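PDB 3UCJ: carbonic anhydrase from Coccomyxa sp. PA, which probably catalyses the reversible hydration of carbon dioxide to hydrogencarbonate and a proton, with one zinc ion bound in each subunit. Local coordinates for residues 84-89 and 168-173; 132-137 and 151-156; 182-187 and 199-204. All blocks are in the same frame, centred on the assembly; numbering follows the deposited sequence.

Contact 1 of 3, residues 84-89 and 168-173; sequences SCLEYT and SPIVQA. With AZM (5-acetamido-1,3,4-thiadiazole-2-sulfonamide), chain I.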
# COMPACT_ATOMS: atom_id res chain seq x y z
N SER A 84 -2.16 -9.96 -5.22
CA SER A 84 -1.30 -11.19 -5.22
C SER A 84 -2.12 -12.48 -5.21
O SER A 84 -1.84 -13.44 -5.92
CB SER A 84 -0.35 -11.18 -3.99
OG SER A 84 0.61 -10.28 -4.42
N CYS A 85 -3.22 -12.50 -4.46
CA CYS A 85 -4.11 -13.63 -4.46
C CYS A 85 -4.76 -13.77 -5.83
O CYS A 85 -4.89 -14.94 -6.35
CB CYS A 85 -5.28 -13.42 -3.48
SG CYS A 85 -4.77 -13.57 -1.73
N LEU A 86 -5.18 -12.65 -6.41
CA LEU A 86 -5.74 -12.66 -7.77
C LEU A 86 -4.68 -13.16 -8.78
O LEU A 86 -4.98 -14.04 -9.64
CB LEU A 86 -6.23 -11.26 -8.18
CG LEU A 86 -7.18 -10.99 -9.32
CD1 LEU A 86 -8.46 -11.95 -9.30
CD2 LEU A 86 -7.55 -9.49 -9.25
N GLU A 87 -3.51 -12.58 -8.76
CA GLU A 87 -2.47 -12.90 -9.79
C GLU A 87 -2.03 -14.38 -9.65
O GLU A 87 -2.03 -15.14 -10.67
CB GLU A 87 -1.22 -12.05 -9.60
CG GLU A 87 -0.19 -12.32 -10.67
CD GLU A 87 1.06 -11.44 -10.50
OE1 GLU A 87 1.89 -11.86 -9.70
OE2 GLU A 87 1.27 -10.43 -11.21
N TYR A 88 -1.75 -14.84 -8.44
CA TYR A 88 -1.30 -16.23 -8.26
C TYR A 88 -2.36 -17.28 -8.74
O TYR A 88 -2.01 -18.25 -9.46
CB TYR A 88 -0.83 -16.53 -6.82
CG TYR A 88 -0.33 -17.96 -6.75
CD1 TYR A 88 0.84 -18.31 -7.44
CD2 TYR A 88 -1.04 -18.93 -6.07
CE1 TYR A 88 1.32 -19.66 -7.44
CE2 TYR A 88 -0.56 -20.26 -6.01
CZ TYR A 88 0.64 -20.60 -6.77
OH TYR A 88 1.06 -21.93 -6.72
N THR A 89 -3.62 -17.05 -8.38
CA THR A 89 -4.69 -17.96 -8.70
C THR A 89 -4.99 -17.94 -10.20
O THR A 89 -5.18 -19.03 -10.76
CB THR A 89 -6.04 -17.73 -7.95
OG1 THR A 89 -6.43 -16.38 -8.18
CG2 THR A 89 -5.82 -18.04 -6.43
N SER A 168 -9.65 -5.56 -13.45
CA SER A 168 -8.31 -5.71 -12.95
C SER A 168 -7.36 -6.07 -14.07
O SER A 168 -7.77 -6.79 -15.01
CB SER A 168 -8.18 -6.73 -11.88
OG SER A 168 -8.48 -8.12 -12.27
N PRO A 169 -6.10 -5.63 -13.96
CA PRO A 169 -5.17 -5.98 -15.05
C PRO A 169 -5.03 -7.47 -15.18
O PRO A 169 -4.85 -7.96 -16.32
CB PRO A 169 -3.83 -5.32 -14.62
CG PRO A 169 -4.28 -4.11 -13.78
CD PRO A 169 -5.51 -4.65 -13.02
N ILE A 170 -5.12 -8.21 -14.10
CA ILE A 170 -4.93 -9.64 -14.06
C ILE A 170 -6.08 -10.29 -14.87
O ILE A 170 -5.81 -11.12 -15.72
CB ILE A 170 -5.01 -10.21 -12.60
CG1 ILE A 170 -3.88 -9.64 -11.65
CG2 ILE A 170 -5.07 -11.77 -12.63
CD1 ILE A 170 -2.56 -9.49 -12.26
N VAL A 171 -7.33 -9.95 -14.53
CA VAL A 171 -8.49 -10.58 -15.23
C VAL A 171 -8.55 -10.17 -16.70
O VAL A 171 -8.91 -11.02 -17.59
CB VAL A 171 -9.81 -10.28 -14.48
CG1 VAL A 171 -11.01 -10.69 -15.33
CG2 VAL A 171 -9.82 -11.01 -13.21
N GLN A 172 -8.22 -8.90 -16.96
CA GLN A 172 -8.28 -8.33 -18.27
C GLN A 172 -7.20 -9.03 -19.14
O GLN A 172 -7.49 -9.40 -20.30
CB GLN A 172 -8.06 -6.85 -18.30
CG GLN A 172 -9.34 -6.04 -17.95
CD GLN A 172 -10.42 -6.23 -19.05
OE1 GLN A 172 -10.10 -6.14 -20.27
NE2 GLN A 172 -11.65 -6.50 -18.65
N ALA A 173 -6.01 -9.24 -18.58
CA ALA A 173 -4.96 -9.93 -19.32
C ALA A 173 -5.38 -11.39 -19.62
O ALA A 173 -5.11 -11.86 -20.74
CB ALA A 173 -3.58 -9.82 -18.59
C1 AZM I . 1.25 -20.14 -2.76
C2 AZM I . 2.79 -19.53 -4.53
C3 AZM I . 4.05 -17.72 -5.37
C4 AZM I . 4.89 -17.12 -6.46
N1 AZM I . 0.61 -21.40 -0.46
N2 AZM I . 2.63 -20.84 -4.45
N3 AZM I . 1.66 -21.26 -3.42
N4 AZM I . 3.72 -19.02 -5.40
O1 AZM I . -1.11 -20.79 -2.13
O2 AZM I . 0.20 -18.90 -1.07
O3 AZM I . 3.70 -17.00 -4.44
S1 AZM I . 0.09 -20.34 -1.50
S2 AZM I . 1.90 -18.67 -3.37
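The Y88 ring carries a bound acetazolamide (AZM) molecule over one face: C2 of the thiadiazole lies 3.2 Å above the ring plane, offset toward the rim on the CE1 and CZ side. The amide nitrogen N4 sits close to that rim, 3.2 Å from CE1, and the phenol OH approaches ring nitrogen N2 at 3.0 Å. The same OH is hydrogen-bonded to a glycerol, and the ring meets H92 with the planes at about 25°. Q38 and F66 complete this pocket, which is separate from the zinc site. Y88 itself faces away from residues 168-173; its neighbours make the helix contact. A chi1 of -162° swings the L86 branch away from its own N and out over I170, past which it slides in the opposite direction, CG 4.0 Å from I170 CG2. Its CD2 methyl reaches S168 OG at 3.4 Å, while CD1 lies against V171 CG2. I170 crosses E87 at about a right angle, and its CD1 touches E87 CB at 3.9 Å, on the aliphatic base of an extended side chain. The carboxylate beyond is bonded to T123 OG1 and V122 N of the second subunit, so the base packs within the chain while the charged end binds the neighbouring subunit. S168 is the N-cap of helix 169-176: its OG accepts from V171 N at 3.1 Å and is also bonded to V165 O, so the buried hydroxyl is held twice. The result is a largely apolar meeting of two helices running nearly parallel, with the S168 hydroxyl at its margin and the short axes 9.7 Å apart at closest. Helix 80-92 forms the crossover between parallel strands 65-70 and 97-103, with L86 resting on L43 of strand 42-47, while helix 169-176 leads toward strand 182-189.

Contact 2 of 3, residues 132-137 and 151-156; sequences EVRDKN and DKMVEL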
# COMPACT_ATOMS: atom_id res chain seq x y z
N GLU A 132 -16.43 5.56 -1.60
CA GLU A 132 -16.42 5.94 -2.97
C GLU A 132 -17.63 5.30 -3.67
O GLU A 132 -18.23 5.94 -4.49
CB GLU A 132 -15.13 5.40 -3.63
CG GLU A 132 -13.94 6.22 -3.31
CD GLU A 132 -12.72 5.62 -4.16
OE1 GLU A 132 -11.94 4.82 -3.61
OE2 GLU A 132 -12.62 5.88 -5.42
N VAL A 133 -17.93 4.06 -3.35
CA VAL A 133 -19.08 3.40 -3.90
C VAL A 133 -20.35 4.11 -3.44
O VAL A 133 -21.18 4.41 -4.21
CB VAL A 133 -19.16 1.96 -3.42
CG1 VAL A 133 -20.39 1.35 -3.93
CG2 VAL A 133 -17.97 1.16 -3.89
N ARG A 134 -20.44 4.35 -2.17
CA ARG A 134 -21.53 5.07 -1.56
C ARG A 134 -21.79 6.40 -2.26
O ARG A 134 -22.89 6.70 -2.59
CB ARG A 134 -21.20 5.30 -0.10
CG ARG A 134 -22.17 6.12 0.70
CD ARG A 134 -21.53 6.65 1.92
NE ARG A 134 -20.70 7.79 1.66
CZ ARG A 134 -20.06 8.47 2.58
NH1 ARG A 134 -20.16 8.13 3.84
NH2 ARG A 134 -19.32 9.49 2.25
N ASP A 135 -20.75 7.16 -2.45
CA ASP A 135 -20.83 8.48 -2.99
C ASP A 135 -21.37 8.52 -4.40
O ASP A 135 -21.90 9.50 -4.82
CB ASP A 135 -19.49 9.17 -2.96
CG ASP A 135 -19.09 9.63 -1.59
OD1 ASP A 135 -17.97 10.03 -1.43
OD2 ASP A 135 -19.87 9.57 -0.66
N LYS A 136 -21.23 7.43 -5.11
CA LYS A 136 -21.74 7.36 -6.45
C LYS A 136 -23.18 6.89 -6.48
O LYS A 136 -23.75 6.72 -7.50
CB LYS A 136 -20.86 6.45 -7.30
CG LYS A 136 -19.49 6.98 -7.45
CD LYS A 136 -18.75 6.38 -8.57
CE LYS A 136 -17.98 5.24 -8.15
NZ LYS A 136 -17.28 4.66 -9.26
N ASN A 137 -23.76 6.74 -5.31
CA ASN A 137 -25.08 6.19 -5.23
C ASN A 137 -26.04 6.89 -4.30
O ASN A 137 -26.92 6.29 -3.78
CB ASN A 137 -24.99 4.71 -4.88
CG ASN A 137 -24.51 3.90 -6.01
OD1 ASN A 137 -25.24 3.66 -6.93
ND2 ASN A 137 -23.28 3.52 -5.98
N ASP A 151 -28.41 -2.66 3.84
CA ASP A 151 -28.51 -3.76 2.94
C ASP A 151 -28.13 -3.35 1.53
O ASP A 151 -27.45 -4.04 0.83
CB ASP A 151 -29.92 -4.33 2.95
CG ASP A 151 -30.27 -4.99 4.24
OD1 ASP A 151 -31.44 -5.23 4.46
OD2 ASP A 151 -29.41 -5.28 5.05
N LYS A 152 -28.61 -2.20 1.13
CA LYS A 152 -28.31 -1.70 -0.17
C LYS A 152 -26.82 -1.41 -0.33
O LYS A 152 -26.26 -1.67 -1.34
CB LYS A 152 -29.13 -0.45 -0.40
CG LYS A 152 -29.15 0.06 -1.77
CD LYS A 152 -29.55 -0.99 -2.71
CE LYS A 152 -30.27 -0.39 -3.84
NZ LYS A 152 -30.24 -1.19 -5.04
N MET A 153 -26.21 -0.86 0.69
CA MET A 153 -24.79 -0.60 0.64
C MET A 153 -24.00 -1.89 0.41
O MET A 153 -23.12 -1.93 -0.38
CB MET A 153 -24.34 0.11 1.89
CG MET A 153 -22.90 0.57 1.86
SD MET A 153 -22.62 1.96 0.82
CE MET A 153 -21.82 1.26 -0.59
N VAL A 154 -24.36 -2.92 1.13
CA VAL A 154 -23.75 -4.23 0.94
C VAL A 154 -23.84 -4.67 -0.51
O VAL A 154 -22.88 -5.05 -1.10
CB VAL A 154 -24.37 -5.27 1.89
CG1 VAL A 154 -23.98 -6.64 1.51
CG2 VAL A 154 -23.95 -5.00 3.29
N GLU A 155 -25.02 -4.58 -1.08
CA GLU A 155 -25.24 -4.96 -2.45
C GLU A 155 -24.48 -4.12 -3.46
O GLU A 155 -23.94 -4.64 -4.40
CB GLU A 155 -26.73 -4.94 -2.76
CG GLU A 155 -27.51 -5.96 -1.99
CD GLU A 155 -29.01 -5.68 -1.94
OE1 GLU A 155 -29.68 -6.34 -1.16
OE2 GLU A 155 -29.47 -4.80 -2.66
N LEU A 156 -24.48 -2.82 -3.28
CA LEU A 156 -23.78 -1.94 -4.19
C LEU A 156 -22.28 -2.22 -4.11
O LEU A 156 -21.59 -2.12 -5.15
CB LEU A 156 -24.01 -0.46 -3.81
CG LEU A 156 -25.44 0.01 -4.26
CD1 LEU A 156 -25.76 1.35 -3.54
CD2 LEU A 156 -25.58 0.02 -5.77
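M153 folds its thioether over the backbone and CB of R134 and the side chain of V133. CG stands anti to the backbone N (chi1 -173°), and bends at the next two torsions swing the methyl back against residues 132-137: SD lies 3.7 Å from R134 CB, and CE 3.6 Å from V133 CG1. One turn further on, L156 meets N137 from the opposite direction. Its CD1 touches N137 CB at 3.7 Å, and CD2 comes beside OD1. The amide is turned back on its own segment, ND2 giving V133 O a 2.9 Å hydrogen bond. K136 N reaches that same oxygen from the other face of its plane, so this carbonyl, near the C-terminal end of helix 128-135, has two donors. R134 directs its guanidinium away from M153 and grips D135 side-on, NE and NH2 both reaching OD2, NH2 at 3.0 Å. NH2 is also bonded to H219 O of the third subunit, and D135 OD1 to H219 ND1 there, so this charged side faces that subunit. On the apolar side, M153 continues onto C109 and L113 of helix 107-114 and L141 of helix 138-141, while V133 runs on to N157 and A160 of helix 146-167.

Contact 3 of 3, residues 182-187 and 199-204; sequences SVHGIV and IKPITG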
# COMPACT_ATOMS: atom_id res chain seq x y z
N SER A 182 -14.55 -16.95 -15.06
CA SER A 182 -15.79 -16.30 -14.74
C SER A 182 -15.74 -15.55 -13.36
O SER A 182 -15.00 -15.95 -12.48
CB SER A 182 -16.90 -17.33 -14.69
OG SER A 182 -16.78 -18.25 -13.63
N VAL A 183 -16.61 -14.55 -13.20
CA VAL A 183 -16.63 -13.67 -11.98
C VAL A 183 -18.10 -13.60 -11.56
O VAL A 183 -19.00 -13.50 -12.43
CB VAL A 183 -16.07 -12.30 -12.33
CG1 VAL A 183 -16.02 -11.38 -11.02
CG2 VAL A 183 -14.64 -12.43 -12.96
N HIS A 184 -18.33 -13.85 -10.28
CA HIS A 184 -19.65 -13.96 -9.66
C HIS A 184 -19.88 -13.02 -8.52
O HIS A 184 -19.08 -13.01 -7.55
CB HIS A 184 -19.80 -15.38 -9.15
CG HIS A 184 -19.47 -16.40 -10.21
ND1 HIS A 184 -20.42 -16.96 -11.04
CD2 HIS A 184 -18.27 -16.88 -10.64
CE1 HIS A 184 -19.84 -17.79 -11.88
NE2 HIS A 184 -18.53 -17.75 -11.68
N GLY A 185 -20.95 -12.22 -8.61
CA GLY A 185 -21.33 -11.42 -7.48
C GLY A 185 -22.31 -12.13 -6.60
O GLY A 185 -23.43 -12.42 -7.05
N ILE A 186 -21.94 -12.45 -5.36
CA ILE A 186 -22.84 -13.14 -4.46
C ILE A 186 -22.87 -12.45 -3.09
O ILE A 186 -22.00 -11.58 -2.77
CB ILE A 186 -22.44 -14.62 -4.28
CG1 ILE A 186 -20.95 -14.75 -3.82
CG2 ILE A 186 -22.59 -15.36 -5.55
CD1 ILE A 186 -20.59 -16.20 -3.29
N VAL A 187 -23.88 -12.81 -2.29
CA VAL A 187 -24.02 -12.18 -0.98
C VAL A 187 -24.49 -13.25 0.05
O VAL A 187 -25.25 -14.16 -0.33
CB VAL A 187 -24.99 -10.96 -1.05
CG1 VAL A 187 -26.43 -11.43 -1.44
CG2 VAL A 187 -24.97 -10.25 0.25
N ILE A 199 -25.38 -11.14 -9.04
CA ILE A 199 -25.11 -10.89 -10.42
C ILE A 199 -24.80 -12.23 -11.09
O ILE A 199 -24.04 -13.03 -10.54
CB ILE A 199 -23.90 -9.94 -10.64
CG1 ILE A 199 -24.00 -8.67 -9.75
CG2 ILE A 199 -23.79 -9.62 -12.11
CD1 ILE A 199 -22.71 -7.86 -9.82
N LYS A 200 -25.35 -12.44 -12.31
CA LYS A 200 -25.22 -13.74 -12.94
C LYS A 200 -23.76 -13.85 -13.40
O LYS A 200 -23.01 -12.83 -13.33
CB LYS A 200 -26.21 -13.90 -14.12
CG LYS A 200 -27.53 -14.54 -13.68
CD LYS A 200 -28.48 -13.49 -13.15
CE LYS A 200 -29.36 -12.81 -14.30
NZ LYS A 200 -30.85 -13.18 -14.19
N PRO A 201 -23.32 -15.04 -13.85
CA PRO A 201 -21.90 -15.18 -14.19
C PRO A 201 -21.46 -14.23 -15.29
O PRO A 201 -22.24 -13.99 -16.26
CB PRO A 201 -21.83 -16.64 -14.66
CG PRO A 201 -22.89 -17.34 -13.86
CD PRO A 201 -24.01 -16.36 -13.84
N ILE A 202 -20.22 -13.68 -15.18
CA ILE A 202 -19.62 -12.81 -16.16
C ILE A 202 -18.40 -13.55 -16.65
O ILE A 202 -17.49 -13.84 -15.84
CB ILE A 202 -19.18 -11.42 -15.56
CG1 ILE A 202 -20.44 -10.63 -15.15
CG2 ILE A 202 -18.39 -10.61 -16.62
CD1 ILE A 202 -20.30 -9.52 -14.17
N THR A 203 -18.41 -13.96 -17.93
CA THR A 203 -17.36 -14.83 -18.42
C THR A 203 -16.53 -14.04 -19.35
O THR A 203 -15.59 -14.57 -19.90
CB THR A 203 -17.92 -16.08 -19.25
OG1 THR A 203 -18.67 -15.54 -20.33
CG2 THR A 203 -18.77 -16.97 -18.42
N GLY A 204 -16.84 -12.77 -19.57
CA GLY A 204 -16.02 -11.94 -20.43
C GLY A 204 -16.69 -10.60 -20.67
O GLY A 204 -17.70 -10.31 -20.03
O HOH W 1 -21.16 -11.86 -11.63
O HOH W 2 -22.83 -15.58 -10.75
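H184 packs across a beta hairpin, its imidazole lying obliquely against P201 where strand 182-189 pairs with the antiparallel, irregular strand 194-202 at the edge of this chain's sheet. From CB the ring turns beside the backbone N, anti to the carbonyl carbon (chi1 -50°), which carries it toward the proline. CE1 is 3.6 Å from P201 CB, and ND1 lies near that ring. ND1 is joined in the plane of the imidazole to a water at 2.8 Å, and this water donates to I199 O, so solvent links the side chain to the opposite strand. At the far corner NE2 shares a 2.7 Å hydrogen bond with S182 OG, in which either could be the donor; that hydroxyl is bonded to H97 of the neighbouring strand too. Replacing H184 by an alanine would probably open a gap beside P201 and cost S182 OG and the bridging water a partner. The backbones are joined most regularly at V183 and I202, which exchange a pair of hydrogen bonds in the carbonyl plane, V183 N to I202 O at 2.9 Å and I202 N to V183 O at 3.0 Å. Their side chains lie on one face of the sheet against V162 of helix 146-167, with I202 also touching A208 and L211 of helix 205-211. On the other side H184 meets L9 of the second subunit. Beyond this pair I199 N still donates to G185 O at 3.1 Å, and between the two a second water accepts from G185 N at 3.0 Å and lies 2.7 Å from K200 O.

Overall arrangement
From the N terminus, contact 1 opens first on helix 80-92 and closes only at helix 169-176, a long loop that takes in strand 97-103 and the mostly helical region after it. Within that span contact 2 closes a much shorter loop, bringing helix 128-135 back against helix 146-167, the helix that runs directly into the second half of contact 1. Contact 3 follows in series: strand 182-189 comes next after helix 169-176, and its hairpin with strand 194-202 finishes the sheet within the chain. No loops cross. Contacts 2 and 3 touch, V154 CG1 lying 4.0 Å from V187 CG2, whereas the centres of contacts 1 and 2 are 24 Å apart.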